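Local coordinates for protein putative methyltransferase (PDB 3LL7) that is a putative methyltransferase, probably using S-adenosylmethionine as methyl donor, whose natural substrate is not established, at residues 368-372 against 400-404; 285-291 against 317-321; 232-237 against 299-303. All blocks are in the same frame, centred on the assembly; numbering follows the deposited sequence.

Contact 1 (368-372 against 400-404). With EDO (1,2-ethanediol), chain B; FMT (formic acid), chain J.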
loop_
_atom_site.group_PDB
_atom_site.type_symbol
_atom_site.label_atom_id
_atom_site.label_comp_id
_atom_site.label_asym_id
_atom_site.label_seq_id
_atom_site.Cartn_x
_atom_site.Cartn_y
_atom_site.Cartn_z
ATOM N N ARG A 368 5.549 -14.703 16.681
ATOM C CA ARG A 368 5.813 -15.300 15.362
ATOM C C ARG A 368 5.844 -16.792 15.540
ATOM O O ARG A 368 6.920 -17.355 15.824
ATOM C CB ARG A 368 7.152 -14.846 14.743
ATOM C CG ARG A 368 7.253 -13.345 14.427
ATOM C CD ARG A 368 6.428 -13.005 13.195
ATOM N NE ARG A 368 6.406 -11.567 12.972
ATOM C CZ ARG A 368 5.544 -10.954 12.182
ATOM N NH1 ARG A 368 4.630 -11.670 11.508
ATOM N NH2 ARG A 368 5.603 -9.624 12.055
ATOM N N ASN A 369 4.683 -17.413 15.325
ATOM C CA ASN A 369 4.451 -18.853 15.516
ATOM C C ASN A 369 4.454 -19.213 17.009
ATOM O O ASN A 369 5.482 -19.611 17.588
ATOM C CB ASN A 369 5.448 -19.684 14.693
ATOM C CG ASN A 369 5.116 -21.155 14.678
ATOM O OD1 ASN A 369 3.993 -21.553 15.024
ATOM N ND2 ASN A 369 6.083 -21.984 14.283
ATOM N N PHE A 370 3.293 -19.013 17.636
ATOM C CA PHE A 370 3.186 -19.090 19.086
ATOM C C PHE A 370 1.705 -19.350 19.419
ATOM O O PHE A 370 0.827 -18.835 18.706
ATOM C CB PHE A 370 3.666 -17.770 19.719
ATOM C CG PHE A 370 4.001 -17.882 21.168
ATOM C CD1 PHE A 370 5.110 -18.598 21.586
ATOM C CD2 PHE A 370 3.157 -17.290 22.130
ATOM C CE1 PHE A 370 5.392 -18.721 22.974
ATOM C CE2 PHE A 370 3.434 -17.391 23.497
ATOM C CZ PHE A 370 4.543 -18.118 23.910
ATOM N N PRO A 371 1.430 -20.103 20.500
ATOM C CA PRO A 371 0.018 -20.504 20.719
ATOM C C PRO A 371 -0.873 -19.386 21.293
ATOM O O PRO A 371 -2.114 -19.548 21.323
ATOM C CB PRO A 371 0.139 -21.668 21.698
ATOM C CG PRO A 371 1.396 -21.359 22.485
ATOM C CD PRO A 371 2.339 -20.879 21.364
ATOM N N LEU A 372 -0.263 -18.299 21.768
ATOM C CA LEU A 372 -1.042 -17.152 22.275
ATOM C C LEU A 372 -0.897 -15.974 21.318
ATOM O O LEU A 372 0.132 -15.858 20.653
ATOM C CB LEU A 372 -0.533 -16.726 23.654
ATOM C CG LEU A 372 -0.615 -17.821 24.755
ATOM C CD1 LEU A 372 0.031 -17.294 26.017
ATOM C CD2 LEU A 372 -2.045 -18.276 24.994
ATOM N N LYS A 400 10.123 -26.411 20.043
ATOM C CA LYS A 400 10.030 -25.858 21.401
ATOM C C LYS A 400 9.586 -24.400 21.354
ATOM O O LYS A 400 10.146 -23.587 20.626
ATOM C CB LYS A 400 11.346 -25.967 22.167
ATOM C CG LYS A 400 11.758 -27.424 22.490
ATOM C CD LYS A 400 13.084 -27.418 23.264
ATOM C CE LYS A 400 13.451 -28.793 23.771
ATOM N NZ LYS A 400 13.716 -29.701 22.626
ATOM N N LYS A 401 8.566 -24.086 22.155
ATOM C CA LYS A 401 8.069 -22.741 22.237
ATOM C C LYS A 401 8.912 -21.999 23.239
ATOM O O LYS A 401 9.213 -22.532 24.343
ATOM C CB LYS A 401 6.590 -22.758 22.718
ATOM C CG LYS A 401 5.610 -23.644 21.880
ATOM C CD LYS A 401 5.403 -23.123 20.437
ATOM C CE LYS A 401 4.748 -24.174 19.465
ATOM N NZ LYS A 401 4.479 -23.637 18.043
ATOM N N VAL A 402 9.226 -20.748 22.902
ATOM C CA VAL A 402 10.103 -19.923 23.737
ATOM C C VAL A 402 9.591 -18.505 23.760
ATOM O O VAL A 402 8.861 -18.081 22.852
ATOM C CB VAL A 402 11.577 -19.912 23.189
ATOM C CG1 VAL A 402 12.182 -21.322 23.258
ATOM C CG2 VAL A 402 11.659 -19.354 21.729
ATOM N N LEU A 403 10.020 -17.764 24.780
ATOM C CA LEU A 403 9.889 -16.304 24.803
ATOM C C LEU A 403 11.277 -15.712 24.723
ATOM O O LEU A 403 12.217 -16.161 25.430
ATOM C CB LEU A 403 9.206 -15.825 26.124
ATOM C CG LEU A 403 7.700 -16.186 26.165
ATOM C CD1 LEU A 403 7.134 -16.040 27.582
ATOM C CD2 LEU A 403 6.953 -15.250 25.254
ATOM N N LEU A 404 11.425 -14.728 23.841
ATOM C CA LEU A 404 12.700 -13.988 23.756
ATOM C C LEU A 404 12.510 -12.603 24.319
ATOM O O LEU A 404 11.548 -11.903 23.967
ATOM C CB LEU A 404 13.171 -13.869 22.294
ATOM C CG LEU A 404 13.110 -15.128 21.399
ATOM C CD1 LEU A 404 13.594 -14.747 19.969
ATOM C CD2 LEU A 404 14.009 -16.229 22.012
HETATM C C1 EDO B . 1.352 -16.079 14.490
HETATM O O1 EDO B . 2.627 -15.859 13.903
HETATM C C2 EDO B . 1.528 -16.790 15.823
HETATM O O2 EDO B . 1.047 -18.122 15.724
HETATM C C FMT J . 4.607 -25.287 14.092
HETATM O O1 FMT J . 5.176 -24.845 15.093
HETATM O O2 FMT J . 4.152 -24.588 13.183
#

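Contact 2 (285-291 against 317-321)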
loop_
_atom_site.group_PDB
_atom_site.type_symbol
_atom_site.label_atom_id
_atom_site.label_comp_id
_atom_site.label_asym_id
_atom_site.label_seq_id
_atom_site.Cartn_x
_atom_site.Cartn_y
_atom_site.Cartn_z
ATOM N N PRO A 285 19.190 -24.180 6.869
ATOM C CA PRO A 285 19.316 -24.663 8.206
ATOM C C PRO A 285 18.198 -24.035 8.996
ATOM O O PRO A 285 17.799 -22.888 8.734
ATOM C CB PRO A 285 20.679 -24.128 8.684
ATOM C CG PRO A 285 21.093 -23.082 7.750
ATOM C CD PRO A 285 20.113 -23.055 6.593
ATOM N N TYR A 286 17.650 -24.806 9.905
ATOM C CA TYR A 286 16.776 -24.263 10.913
ATOM C C TYR A 286 17.466 -24.534 12.221
ATOM O O TYR A 286 18.096 -25.575 12.410
ATOM C CB TYR A 286 15.385 -24.894 10.831
ATOM C CG TYR A 286 14.663 -24.448 9.582
ATOM C CD1 TYR A 286 13.976 -23.239 9.551
ATOM C CD2 TYR A 286 14.701 -25.209 8.426
ATOM C CE1 TYR A 286 13.336 -22.802 8.412
ATOM C CE2 TYR A 286 14.071 -24.779 7.268
ATOM C CZ TYR A 286 13.376 -23.579 7.271
ATOM O OH TYR A 286 12.747 -23.133 6.139
ATOM N N THR A 287 17.381 -23.575 13.120
ATOM C CA THR A 287 18.157 -23.620 14.339
ATOM C C THR A 287 17.326 -23.953 15.583
ATOM O O THR A 287 16.211 -23.445 15.758
ATOM C CB THR A 287 18.982 -22.317 14.520
ATOM O OG1 THR A 287 19.813 -22.461 15.679
ATOM C CG2 THR A 287 18.075 -21.049 14.668
ATOM N N ASP A 288 17.878 -24.829 16.414
ATOM C CA ASP A 288 17.285 -25.172 17.683
ATOM C C ASP A 288 17.627 -24.129 18.723
ATOM O O ASP A 288 16.986 -24.062 19.787
ATOM C CB ASP A 288 17.809 -26.523 18.168
ATOM C CG ASP A 288 17.204 -27.681 17.426
ATOM O OD1 ASP A 288 16.162 -27.479 16.795
ATOM O OD2 ASP A 288 17.762 -28.803 17.475
ATOM N N SER A 289 18.650 -23.323 18.417
ATOM C CA SER A 289 19.209 -22.394 19.395
ATOM C C SER A 289 19.260 -20.967 18.852
ATOM O O SER A 289 19.329 -20.734 17.632
ATOM C CB SER A 289 20.607 -22.851 19.845
ATOM O OG SER A 289 21.470 -22.905 18.722
ATOM N N ILE A 290 19.207 -20.014 19.777
ATOM C CA ILE A 290 19.165 -18.605 19.417
ATOM C C ILE A 290 20.567 -18.046 19.417
ATOM O O ILE A 290 21.411 -18.476 20.205
ATOM C CB ILE A 290 18.196 -17.807 20.384
ATOM C CG1 ILE A 290 17.654 -16.510 19.737
ATOM C CG2 ILE A 290 18.855 -17.508 21.712
ATOM C CD1 ILE A 290 16.730 -16.745 18.498
ATOM N N ASP A 291 20.820 -17.084 18.540
ATOM C CA ASP A 291 22.102 -16.405 18.498
ATOM C C ASP A 291 21.945 -14.964 19.023
ATOM O O ASP A 291 20.866 -14.551 19.480
ATOM C CB ASP A 291 22.701 -16.418 17.065
ATOM C CG ASP A 291 23.308 -17.756 16.664
ATOM O OD1 ASP A 291 23.972 -18.389 17.493
ATOM O OD2 ASP A 291 23.184 -18.148 15.466
ATOM N N ARG A 317 20.229 -17.667 10.045
ATOM C CA ARG A 317 19.560 -18.928 10.335
ATOM C C ARG A 317 18.104 -18.606 10.652
ATOM O O ARG A 317 17.832 -17.606 11.314
ATOM C CB ARG A 317 20.208 -19.594 11.571
ATOM C CG ARG A 317 21.626 -20.134 11.269
ATOM C CD ARG A 317 22.487 -20.198 12.497
ATOM N NE ARG A 317 22.170 -21.280 13.439
ATOM C CZ ARG A 317 22.268 -22.595 13.192
ATOM N NH1 ARG A 317 22.600 -23.052 11.984
ATOM N NH2 ARG A 317 22.003 -23.468 14.165
ATOM N N LYS A 318 17.176 -19.424 10.170
ATOM C CA LYS A 318 15.751 -19.174 10.421
ATOM C C LYS A 318 15.336 -20.087 11.569
ATOM O O LYS A 318 15.881 -21.182 11.707
ATOM C CB LYS A 318 14.927 -19.481 9.175
ATOM C CG LYS A 318 13.486 -19.014 9.268
ATOM C CD LYS A 318 12.903 -18.899 7.820
ATOM C CE LYS A 318 11.507 -18.256 7.837
ATOM N NZ LYS A 318 10.478 -19.192 8.288
ATOM N N LEU A 319 14.404 -19.647 12.415
ATOM C CA LEU A 319 14.046 -20.442 13.591
ATOM C C LEU A 319 13.288 -21.737 13.266
ATOM O O LEU A 319 13.547 -22.766 13.864
ATOM C CB LEU A 319 13.247 -19.578 14.572
ATOM C CG LEU A 319 14.112 -18.767 15.547
ATOM C CD1 LEU A 319 15.293 -18.036 14.974
ATOM C CD2 LEU A 319 13.222 -17.801 16.429
ATOM N N HIS A 320 12.361 -21.667 12.312
ATOM C CA HIS A 320 11.442 -22.758 12.019
ATOM C C HIS A 320 10.773 -22.364 10.696
ATOM O O HIS A 320 10.660 -21.169 10.402
ATOM C CB HIS A 320 10.379 -22.842 13.142
ATOM C CG HIS A 320 9.417 -23.996 13.035
ATOM N ND1 HIS A 320 8.327 -23.988 12.190
ATOM C CD2 HIS A 320 9.356 -25.170 13.710
ATOM C CE1 HIS A 320 7.651 -25.115 12.330
ATOM N NE2 HIS A 320 8.256 -25.852 13.251
ATOM N N PRO A 321 10.332 -23.346 9.892
ATOM C CA PRO A 321 9.650 -22.978 8.625
ATOM C C PRO A 321 8.454 -22.070 8.817
ATOM O O PRO A 321 8.164 -21.241 7.940
ATOM C CB PRO A 321 9.159 -24.323 8.066
ATOM C CG PRO A 321 10.128 -25.360 8.650
ATOM C CD PRO A 321 10.522 -24.805 10.032
#

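Contact 3 (232-237 against 299-303)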
loop_
_atom_site.group_PDB
_atom_site.type_symbol
_atom_site.label_atom_id
_atom_site.label_comp_id
_atom_site.label_asym_id
_atom_site.label_seq_id
_atom_site.Cartn_x
_atom_site.Cartn_y
_atom_site.Cartn_z
ATOM N N ALA A 232 4.785 -1.898 0.883
ATOM C CA ALA A 232 4.334 -1.518 2.217
ATOM C C ALA A 232 4.668 -0.042 2.507
ATOM O O ALA A 232 5.665 0.485 1.989
ATOM C CB ALA A 232 4.955 -2.414 3.268
ATOM N N ALA A 233 3.801 0.590 3.297
ATOM C CA ALA A 233 3.961 1.964 3.833
ATOM C C ALA A 233 3.249 2.016 5.181
ATOM O O ALA A 233 2.234 1.338 5.383
ATOM C CB ALA A 233 3.366 2.990 2.877
ATOM N N HIS A 234 3.762 2.818 6.113
ATOM C CA HIS A 234 3.126 2.974 7.440
ATOM C C HIS A 234 3.035 1.648 8.214
ATOM O O HIS A 234 2.108 1.435 8.999
ATOM C CB HIS A 234 1.739 3.623 7.314
ATOM C CG HIS A 234 1.737 4.886 6.506
ATOM N ND1 HIS A 234 2.242 6.077 6.985
ATOM C CD2 HIS A 234 1.304 5.140 5.248
ATOM C CE1 HIS A 234 2.120 7.012 6.059
ATOM N NE2 HIS A 234 1.561 6.467 4.992
ATOM N N GLY A 235 3.994 0.758 7.970
ATOM C CA GLY A 235 4.031 -0.535 8.633
ATOM C C GLY A 235 3.171 -1.654 8.060
ATOM O O GLY A 235 3.089 -2.717 8.672
ATOM N N GLU A 236 2.517 -1.440 6.911
ATOM C CA GLU A 236 1.594 -2.451 6.401
ATOM C C GLU A 236 1.584 -2.478 4.892
ATOM O O GLU A 236 1.836 -1.447 4.253
ATOM C CB GLU A 236 0.159 -2.263 6.940
ATOM C CG GLU A 236 -0.596 -1.074 6.400
ATOM C CD GLU A 236 -2.087 -1.018 6.829
ATOM O OE1 GLU A 236 -2.512 -1.725 7.766
ATOM O OE2 GLU A 236 -2.838 -0.238 6.214
ATOM N N VAL A 237 1.230 -3.633 4.337
ATOM C CA VAL A 237 1.182 -3.774 2.880
ATOM C C VAL A 237 -0.013 -2.957 2.391
ATOM O O VAL A 237 -1.135 -3.120 2.914
ATOM C CB VAL A 237 1.077 -5.239 2.425
ATOM C CG1 VAL A 237 0.996 -5.307 0.913
ATOM C CG2 VAL A 237 2.307 -6.082 2.926
ATOM N N THR A 299 6.495 -6.353 6.677
ATOM C CA THR A 299 5.264 -6.960 6.170
ATOM C C THR A 299 5.282 -7.267 4.679
ATOM O O THR A 299 4.609 -8.208 4.232
ATOM C CB THR A 299 4.018 -6.095 6.499
ATOM O OG1 THR A 299 4.143 -4.783 5.948
ATOM C CG2 THR A 299 3.847 -6.007 8.048
ATOM N N ALA A 300 6.032 -6.485 3.916
ATOM C CA ALA A 300 6.092 -6.709 2.463
ATOM C C ALA A 300 6.878 -7.989 2.177
ATOM O O ALA A 300 6.498 -8.767 1.275
ATOM C CB ALA A 300 6.715 -5.501 1.737
ATOM N N LEU A 301 7.958 -8.219 2.920
ATOM C CA LEU A 301 8.694 -9.485 2.774
ATOM C C LEU A 301 7.822 -10.700 3.082
ATOM O O LEU A 301 7.840 -11.681 2.366
ATOM C CB LEU A 301 9.929 -9.540 3.653
ATOM C CG LEU A 301 11.124 -8.899 2.949
ATOM C CD1 LEU A 301 12.201 -8.694 3.939
ATOM C CD2 LEU A 301 11.643 -9.786 1.769
ATOM N N LEU A 302 7.078 -10.605 4.187
ATOM C CA LEU A 302 6.154 -11.660 4.586
ATOM C C LEU A 302 5.093 -11.946 3.522
ATOM O O LEU A 302 4.853 -13.100 3.180
ATOM C CB LEU A 302 5.490 -11.292 5.929
ATOM C CG LEU A 302 6.414 -11.316 7.154
ATOM C CD1 LEU A 302 5.675 -10.717 8.382
ATOM C CD2 LEU A 302 6.919 -12.710 7.443
ATOM N N LYS A 303 4.464 -10.894 3.005
ATOM C CA LYS A 303 3.432 -11.057 1.990
ATOM C C LYS A 303 4.017 -11.640 0.689
ATOM O O LYS A 303 3.356 -12.440 0.029
ATOM C CB LYS A 303 2.768 -9.705 1.699
ATOM C CG LYS A 303 1.796 -9.734 0.504
ATOM C CD LYS A 303 0.547 -10.603 0.757
ATOM C CE LYS A 303 -0.317 -10.684 -0.482
ATOM N NZ LYS A 303 -1.566 -11.490 -0.246
#

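Contact 1 (368-372 against 400-404)
Atom O1 of a bound formic acid is shared by N369 and K401: ND2 of N369 donates a hydrogen bond of 3.1 Å to it, while NZ of K401 adds a weak one of 3.3 Å. The contact lies in the THUMP-like domain, where the loop leaving strand 364-368 turns toward strand 401-408 across the intervening strand 389-395. N322 also binds the formic acid, probably a component of the crystallisation liquor, and the lysine nitrogen has its stronger partner in the hydroxyl of T395. The amide and the amine therefore meet chiefly through a shared third group, with no hydrogen bond passing directly from segment to segment.

The aliphatic part of K401 does more of the packing. A bend at chi2 (-66°) leads it past P371, the two side chains running in opposite directions, with CD of K401 3.9 Å from CD of P371. F370 sends its ring across to the strand. Its CG is anti to the backbone N (chi1 -162°), and the far rim of the ring brings CE1 to 3.5 Å from the carbonyl O of V402. At the next ring position, CZ lies 4.0 Å from CD2 of L403, whose side chain crosses that of F370 at about a right angle. P371 CD sits over one face of the same ring, near its rim; F348, edge-to-face, and L377 of helix 374-381 also border the ring.

The loop backbone is met by a molecule of 1,2-ethanediol, probably also from the crystallisation liquor. N369 N donates to its O1 at 2.9 Å, with an N-H...O angle of 164°. The diol's O2 bonds twice to one residue, accepting from F370 N at 3.1 Å and donating to F370 O.

Contact 2 (285-291 against 317-321)
The guanidinium of R317 lies with one face over CB of T287, the two side chains crossing at about a right angle. From this position NH2 of R317 reaches OG1 of T287 at 2.8 Å, but the N-H...O angle of 127° makes the bond weak. The threonine hydroxyl is anti to its own backbone N (chi1 -175°) and donates in turn to O of S289 at 2.7 Å, in the carbonyl plane and on a lone pair. OG1 thus accepts from the arginine and donates to the loop, which should restrict its rotation. Farther along, D291 approaches R317 crosswise, with the carboxylate and guanidinium planes 42° apart; the salt bridge is long, 3.9 Å from OD2 of D291 to NE of R317.

Next to this, the backbones form a single beta bridge, Y286 with K318, and T287 N donates to K318 O at 3.2 Å. In the conformer described, one of two deposited, the Y286 ring receives P321 on one face: CD of P321 stands 3.9 Å from the ring centroid, a CH-pi contact, while the side chain of K318 passes CE1. K318 itself extends to donate from NZ to O of H320 at 2.9 Å, and S323 and H324 are further partners of that nitrogen. CD1 of I290 meets CD1 of L319 at 4.0 Å, an apolar touch beside T287.

Strand 317-320, in the ferredoxin-like domain, is an outermost strand of the seven-strand sheet within this chain, so the loop 285-291 lines its border before entering strand 293-297. In the adjacent strand 323-328, L319 packs on L325, with which it also shares backbone hydrogen bonding, and T287 on T327. I290 reaches on to L342 and I345 of strand 337-347, whereas Y286 and K318 touch helix 307-314.

Contact 3 (232-237 against 299-303)
A232 meets the first turn of helix 299-304 with its methyl group: CB lies 3.7 Å from OG1 of T299 and 3.9 Å from CB of A300. It is near the end of strand 225-233, which forms a beta hairpin with strand 236-244. In the larger sheet 236-244 runs antiparallel between 204-209 and 225-233, and the order of its seven central strands is that of class I methyltransferases, consistent with the protein's name; the hairpin is then the last two of them.

At A233 the chain enters a type I' turn that ends at E236, held by reciprocal backbone bonds; A233 N donates to E236 O at 3.0 Å. H234 and G235 occupy the two central positions with positive phi (60° and 83°), as this turn type requires. G235 turns its carbonyl toward the helix, where O lies 3.4 Å from CG2 of T299. E236 contributes its backbone, CA lying 3.5 Å from OG1 of T299, while its carboxylate turns to K238 in a salt bridge.

V237 makes the broadest contact of the hairpin. CG2, anti to the carbonyl carbon, is directed at the helix backbone and comes 3.4 Å from O of T299. The same methyl is 3.9 Å from CB of K303, so it fits against one helical turn spanned by the bond from K303 N to T299 O. The lysine then leads off elsewhere, NZ donating to the carbonyls of P211 and I213, while V230 of strand 225-233 touches V237, A300 and K303.

Methyl groups meet methyl groups, a hydroxyl and carbonyl oxygens, and the interface rests on van der Waals packing, with no hydrogen bond between the segments; the carboxylate of E236 and the ammonium of K303 find their partners outside it, a lysine and two carbonyls.

How the contacts relate
Contacts 1 and 2 are neighbours, their centres 13 Å apart, and both reach the seven-strand sheet formed by the ferredoxin-like and THUMP-like regions. They touch through N369 with H320 and L404 with I290. Contact 3 lies 22 and 23 Å from them, about 8 Å from the centre of the chain; its L302 touches R368. Along the chain contacts 2 and 3 cross, since 285-291 falls between 232-237 and 299-303 and its partner 317-321 comes after both, whereas contact 1 opens later. Contact 3 packs the hairpin of the ten-strand sheet, probably the methyltransferase domain, on the helix following strand 293-297 of the other, and so bridges the two parts; contacts 1 and 2 pack loops onto the second.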